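Local coordinates for LP1413 - SCCmec type IV-encoded DNA binding protein (Staphylococcus aureus, PDB 6BTC) that binds single-stranded DNA and is encoded on the type IV staphylococcal cassette chromosome element, at residues N13-K18 / F28-L33; P64-G69 / Q78-N83. One frame throughout, in Å; residues are numbered along the deposited sequence.

Contact 1. Residues N13-K18 / F28-L33; sequences NFIIAK and FTYGEL
Ile15 drives its CD1 methyl into the corner between Tyr30 and Leu33, and the tight part of this contact gathers round the Ile15 side chain. Ile15 CD1 lies 3.8 Å from Tyr30 CE1 and 4.0 Å from Leu33 CB, with the carbonyl carbon of Leu33 close by. Because CG1 is anti to the carbonyl carbon (chi1 -65°), the longer branch of Ile15 reaches across the gap, meeting the tyrosine side chain at roughly a right angle; the CG2 branch also comes up to the ring, at 4.1 Å from Tyr30 CD1. Phe53 on helix 43-59 touches Ile15 as well, and Val49 of the same helix packs on Tyr30, so this end of the contact belongs to the hydrophobic core of the three helices. Their order, with a short strand at 27-28 after the first helix and a hairpin after the last, matches that of a winged-helix domain, in which helix 30-34 rests against helix 6-21. A capping box starts the second helix: Glu32 N gives a hydrogen bond to Thr29 OG1 (3.2 Å), and Thr29 N returns one to Glu32 OE1 (3.2 Å) from above the carboxylate plane. Contact is sparser at Phe14 and Lys18, each with one close approach to 28-33. Phe14 CE2, at the ring edge, lies 3.4 Å from Leu33 O; Lys18 CB covers one face of that ring, which also meets Tyr37. Lys18 CG touches Leu33 CD2 at 3.9 Å, before a bend at chi2 (70°) carries the chain away.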
loop_
_atom_site.group_PDB
_atom_site.type_symbol
_atom_site.label_atom_id
_atom_site.label_comp_id
_atom_site.label_asym_id
_atom_site.label_seq_id
_atom_site.Cartn_x
_atom_site.Cartn_y
_atom_site.Cartn_z
ATOM N N ASN A 13 -1.460 -7.306 -4.860
ATOM C CA ASN A 13 -2.909 -7.439 -4.734
ATOM C C ASN A 13 -3.338 -7.399 -3.270
ATOM O O ASN A 13 -4.394 -6.847 -2.938
ATOM C CB ASN A 13 -3.396 -8.734 -5.381
ATOM C CG ASN A 13 -3.095 -8.808 -6.875
ATOM O OD1 ASN A 13 -3.009 -7.795 -7.565
ATOM N ND2 ASN A 13 -2.944 -10.031 -7.379
ATOM N N PHE A 14 -2.526 -7.975 -2.379
ATOM C CA PHE A 14 -2.872 -7.990 -0.960
ATOM C C PHE A 14 -2.728 -6.604 -0.354
ATOM O O PHE A 14 -3.598 -6.153 0.397
ATOM C CB PHE A 14 -1.985 -8.981 -0.193
ATOM C CG PHE A 14 -2.044 -8.802 1.306
ATOM C CD1 PHE A 14 -3.132 -9.262 2.031
ATOM C CD2 PHE A 14 -1.031 -8.156 1.981
ATOM C CE1 PHE A 14 -3.196 -9.081 3.408
ATOM C CE2 PHE A 14 -1.092 -7.973 3.362
ATOM C CZ PHE A 14 -2.178 -8.441 4.069
ATOM N N ILE A 15 -1.606 -5.939 -0.626
ATOM C CA ILE A 15 -1.365 -4.619 -0.061
ATOM C C ILE A 15 -2.484 -3.668 -0.458
ATOM O O ILE A 15 -2.987 -2.900 0.369
ATOM C CB ILE A 15 0.010 -4.100 -0.514
ATOM C CG1 ILE A 15 1.130 -4.974 0.051
ATOM C CG2 ILE A 15 0.207 -2.634 -0.112
ATOM C CD1 ILE A 15 1.387 -4.813 1.536
ATOM N N ILE A 16 -2.897 -3.717 -1.724
ATOM C CA ILE A 16 -3.958 -2.844 -2.215
ATOM C C ILE A 16 -5.234 -3.080 -1.420
ATOM O O ILE A 16 -5.828 -2.148 -0.871
ATOM C CB ILE A 16 -4.190 -3.079 -3.721
ATOM C CG1 ILE A 16 -2.965 -2.661 -4.540
ATOM C CG2 ILE A 16 -5.438 -2.355 -4.207
ATOM C CD1 ILE A 16 -2.569 -1.196 -4.394
ATOM N N ALA A 17 -5.685 -4.333 -1.379
ATOM C CA ALA A 17 -6.903 -4.674 -0.657
ATOM C C ALA A 17 -6.800 -4.261 0.806
ATOM O O ALA A 17 -7.711 -3.634 1.354
ATOM C CB ALA A 17 -7.165 -6.172 -0.784
ATOM N N LYS A 18 -5.670 -4.573 1.442
ATOM C CA LYS A 18 -5.492 -4.230 2.847
ATOM C C LYS A 18 -5.528 -2.715 3.067
ATOM O O LYS A 18 -6.011 -2.255 4.105
ATOM C CB LYS A 18 -4.178 -4.826 3.356
ATOM C CG LYS A 18 -4.037 -4.891 4.869
ATOM C CD LYS A 18 -4.963 -5.934 5.510
ATOM C CE LYS A 18 -4.834 -5.915 7.048
ATOM N NZ LYS A 18 -5.777 -6.847 7.751
ATOM N N PHE A 28 -1.263 4.684 8.388
ATOM C CA PHE A 28 -0.524 3.451 8.156
ATOM C C PHE A 28 0.644 3.714 7.211
ATOM O O PHE A 28 0.651 4.690 6.449
ATOM C CB PHE A 28 -1.429 2.363 7.583
ATOM C CG PHE A 28 -1.998 2.700 6.231
ATOM C CD1 PHE A 28 -3.160 3.441 6.125
ATOM C CD2 PHE A 28 -1.367 2.281 5.071
ATOM C CE1 PHE A 28 -3.694 3.761 4.892
ATOM C CE2 PHE A 28 -1.889 2.601 3.832
ATOM C CZ PHE A 28 -3.054 3.342 3.740
ATOM N N THR A 29 1.633 2.828 7.287
ATOM C CA THR A 29 2.751 2.761 6.352
ATOM C C THR A 29 2.692 1.469 5.546
ATOM O O THR A 29 1.965 0.521 5.871
ATOM C CB THR A 29 4.098 2.809 7.070
ATOM O OG1 THR A 29 4.311 1.566 7.756
ATOM C CG2 THR A 29 4.156 3.956 8.050
ATOM N N TYR A 30 3.492 1.438 4.481
ATOM C CA TYR A 30 3.590 0.230 3.672
ATOM C C TYR A 30 4.076 -0.953 4.505
ATOM O O TYR A 30 3.548 -2.065 4.384
ATOM C CB TYR A 30 4.531 0.464 2.490
ATOM C CG TYR A 30 4.902 -0.812 1.782
ATOM C CD1 TYR A 30 3.976 -1.472 0.993
ATOM C CD2 TYR A 30 6.168 -1.369 1.921
ATOM C CE1 TYR A 30 4.295 -2.640 0.345
ATOM C CE2 TYR A 30 6.503 -2.544 1.276
ATOM C CZ TYR A 30 5.562 -3.173 0.492
ATOM O OH TYR A 30 5.871 -4.339 -0.152
ATOM N N GLY A 31 5.094 -0.736 5.343
ATOM C CA GLY A 31 5.653 -1.823 6.125
ATOM C C GLY A 31 4.680 -2.397 7.134
ATOM O O GLY A 31 4.722 -3.591 7.431
ATOM N N GLU A 32 3.790 -1.563 7.679
ATOM C CA GLU A 32 2.776 -2.081 8.590
ATOM C C GLU A 32 1.828 -3.025 7.868
ATOM O O GLU A 32 1.456 -4.073 8.408
ATOM C CB GLU A 32 2.017 -0.929 9.236
ATOM C CG GLU A 32 2.865 -0.181 10.251
ATOM C CD GLU A 32 2.228 1.103 10.726
ATOM O OE1 GLU A 32 1.155 1.478 10.194
ATOM O OE2 GLU A 32 2.806 1.733 11.635
ATOM N N LEU A 33 1.448 -2.689 6.635
ATOM C CA LEU A 33 0.580 -3.577 5.873
ATOM C C LEU A 33 1.336 -4.809 5.410
ATOM O O LEU A 33 0.778 -5.910 5.370
ATOM C CB LEU A 33 -0.004 -2.846 4.668
ATOM C CG LEU A 33 -0.770 -1.548 4.917
ATOM C CD1 LEU A 33 -1.290 -1.011 3.602
ATOM C CD2 LEU A 33 -1.905 -1.781 5.883
#

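Contact 2. Residues P64-G69 / Q78-N83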
loop_
_atom_site.group_PDB
_atom_site.type_symbol
_atom_site.label_atom_id
_atom_site.label_comp_id
_atom_site.label_asym_id
_atom_site.label_seq_id
_atom_site.Cartn_x
_atom_site.Cartn_y
_atom_site.Cartn_z
ATOM N N PRO A 64 -9.045 6.844 -1.871
ATOM C CA PRO A 64 -9.381 7.389 -0.549
ATOM C C PRO A 64 -8.191 7.382 0.405
ATOM O O PRO A 64 -8.261 6.837 1.511
ATOM C CB PRO A 64 -10.490 6.443 -0.085
ATOM C CG PRO A 64 -10.099 5.131 -0.658
ATOM C CD PRO A 64 -9.465 5.436 -1.999
ATOM N N PHE A 65 -7.097 8.009 -0.021
ATOM C CA PHE A 65 -5.873 8.059 0.762
ATOM C C PHE A 65 -5.212 9.409 0.555
ATOM O O PHE A 65 -5.371 10.034 -0.487
ATOM C CB PHE A 65 -4.859 6.968 0.365
ATOM C CG PHE A 65 -5.426 5.577 0.327
ATOM C CD1 PHE A 65 -5.611 4.858 1.485
ATOM C CD2 PHE A 65 -5.729 4.977 -0.874
ATOM C CE1 PHE A 65 -6.116 3.554 1.450
ATOM C CE2 PHE A 65 -6.231 3.681 -0.921
ATOM C CZ PHE A 65 -6.424 2.971 0.254
ATOM N N LYS A 66 -4.447 9.841 1.546
ATOM C CA LYS A 66 -3.554 10.965 1.365
ATOM C C LYS A 66 -2.329 10.764 2.243
ATOM O O LYS A 66 -2.328 9.952 3.172
ATOM C CB LYS A 66 -4.248 12.290 1.690
ATOM C CG LYS A 66 -4.538 12.507 3.152
ATOM C CD LYS A 66 -5.425 13.732 3.355
ATOM C CE LYS A 66 -5.759 13.962 4.830
ATOM N NZ LYS A 66 -6.722 15.102 5.012
ATOM N N ILE A 67 -1.287 11.522 1.932
ATOM C CA ILE A 67 -0.046 11.507 2.693
ATOM C C ILE A 67 -0.147 12.563 3.779
ATOM O O ILE A 67 -0.550 13.701 3.509
ATOM C CB ILE A 67 1.158 11.777 1.770
ATOM C CG1 ILE A 67 1.236 10.716 0.675
ATOM C CG2 ILE A 67 2.450 11.822 2.568
ATOM C CD1 ILE A 67 2.299 10.998 -0.373
ATOM N N VAL A 68 0.229 12.201 5.007
ATOM C CA VAL A 68 0.068 13.093 6.152
ATOM C C VAL A 68 1.377 13.406 6.852
ATOM O O VAL A 68 1.405 14.313 7.697
ATOM C CB VAL A 68 -0.949 12.532 7.174
ATOM C CG1 VAL A 68 -2.332 12.527 6.578
ATOM C CG2 VAL A 68 -0.573 11.140 7.623
ATOM N N GLY A 69 2.456 12.716 6.526
ATOM C CA GLY A 69 3.720 12.895 7.222
ATOM C C GLY A 69 4.621 11.694 6.989
ATOM O O GLY A 69 4.530 11.025 5.963
ATOM N N GLN A 78 -2.938 8.099 5.269
ATOM C CA GLN A 78 -4.182 8.108 6.017
ATOM C C GLN A 78 -5.317 7.750 5.081
ATOM O O GLN A 78 -5.418 8.310 3.985
ATOM C CB GLN A 78 -4.448 9.474 6.657
ATOM C CG GLN A 78 -5.769 9.530 7.411
ATOM C CD GLN A 78 -5.957 10.837 8.147
ATOM O OE1 GLN A 78 -5.726 11.917 7.604
ATOM N NE2 GLN A 78 -6.363 10.744 9.398
ATOM N N LYS A 79 -6.122 6.774 5.491
ATOM C CA LYS A 79 -7.392 6.497 4.840
ATOM C C LYS A 79 -8.376 7.625 5.152
ATOM O O LYS A 79 -8.568 7.991 6.315
ATOM C CB LYS A 79 -7.930 5.159 5.324
ATOM C CG LYS A 79 -9.283 4.753 4.788
ATOM C CD LYS A 79 -9.177 4.114 3.426
ATOM C CE LYS A 79 -10.542 3.826 2.869
ATOM N NZ LYS A 79 -11.269 2.825 3.684
ATOM N N ILE A 80 -8.991 8.187 4.115
ATOM C CA ILE A 80 -9.897 9.313 4.279
ATOM C C ILE A 80 -11.267 8.906 3.774
ATOM O O ILE A 80 -11.451 7.857 3.160
ATOM C CB ILE A 80 -9.406 10.587 3.563
ATOM C CG1 ILE A 80 -9.386 10.386 2.045
ATOM C CG2 ILE A 80 -8.016 10.962 4.060
ATOM C CD1 ILE A 80 -9.106 11.663 1.268
ATOM N N GLY A 81 -12.228 9.775 4.018
ATOM C CA GLY A 81 -13.602 9.428 3.777
ATOM C C GLY A 81 -13.964 9.472 2.309
ATOM O O GLY A 81 -13.487 10.305 1.536
ATOM N N ILE A 82 -14.878 8.577 1.958
ATOM C CA ILE A 82 -15.181 8.262 0.573
ATOM C C ILE A 82 -16.472 8.916 0.070
ATOM O O ILE A 82 -16.612 9.126 -1.147
ATOM C CB ILE A 82 -15.234 6.721 0.433
ATOM C CG1 ILE A 82 -16.375 6.123 1.255
ATOM C CG2 ILE A 82 -13.929 6.109 0.967
ATOM C CD1 ILE A 82 -16.499 4.591 1.153
ATOM N N ASN A 83 -17.379 9.301 0.969
ATOM C CA ASN A 83 -18.784 9.538 0.645
ATOM C C ASN A 83 -19.242 10.865 1.250
ATOM O O ASN A 83 -19.987 10.892 2.236
ATOM C CB ASN A 83 -19.618 8.366 1.165
ATOM C CG ASN A 83 -20.991 8.306 0.560
ATOM O OD1 ASN A 83 -21.321 9.089 -0.330
ATOM N ND2 ASN A 83 -21.810 7.366 1.037
#
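Three backbone hydrogen bonds tie Pro64 and Lys66 to Gln78 and Ile80. Lys66 and Gln78 form the hydrogen-bonded antiparallel pair: Lys66 N reaches Gln78 O at 3.0 Å, and Gln78 N answers to Lys66 O at 2.9 Å. Beyond the last paired residues, Ile80 N still bonds to Pro64 O (3.0 Å), very straight at its hydrogen (169°) although the donor stands above the carbonyl plane. Phe65 and Lys79 are the non-hydrogen-bonded pair between, and there a CA-H...O contact runs from Phe65 CA to Gln78 O, 3.3 Å apart.

Carbon-to-carbon packing occurs on both faces of the sheet and beyond its strands. On the face of Phe65 and Lys79, the lysine chain bends at chi2 (83°), which lays Lys79 CD 3.7 Å from Phe65 CE1 and CE near Pro64 CG. On the other face Lys66 and Gln78 run side by side, and Lys66 CE comes 3.8 Å from Ile80 CG2. Outside the strands, Pro64 CB meets Ile82 CG2 at 3.6 Å.

The polar ends turn to further partners. Lys79 NZ bonds to the carbonyls of Phe20 and Gln22. Gln78 NE2 donates to Gly25 O, while Gln78 OE1 lies against Lys66 CE (3.4 Å) and near Val68 CG1. This is the open end of a two-stranded beta hairpin, as expected for the wing of a winged-helix fold.

In the fold
Contact 1 closes before contact 2 opens, so the two follow one another along the chain, with helix 43-59 between them; their centres lie about 14 Å apart. Contact 1 sits near the middle of the molecule, where helices 6-21 and 30-34 meet, and contact 2 at its margin, in hairpin 65-71/74-79. Strand 27-28 joins them: it leads into helix 30-34 and is also an outer strand of the three-stranded sheet, beside 74-79. Phe28 makes the direct link, its CZ 3.7 Å from Phe65 CD1. Helical core and hairpin thus form one compact unit, consistent with a small winged-helix DNA-binding domain.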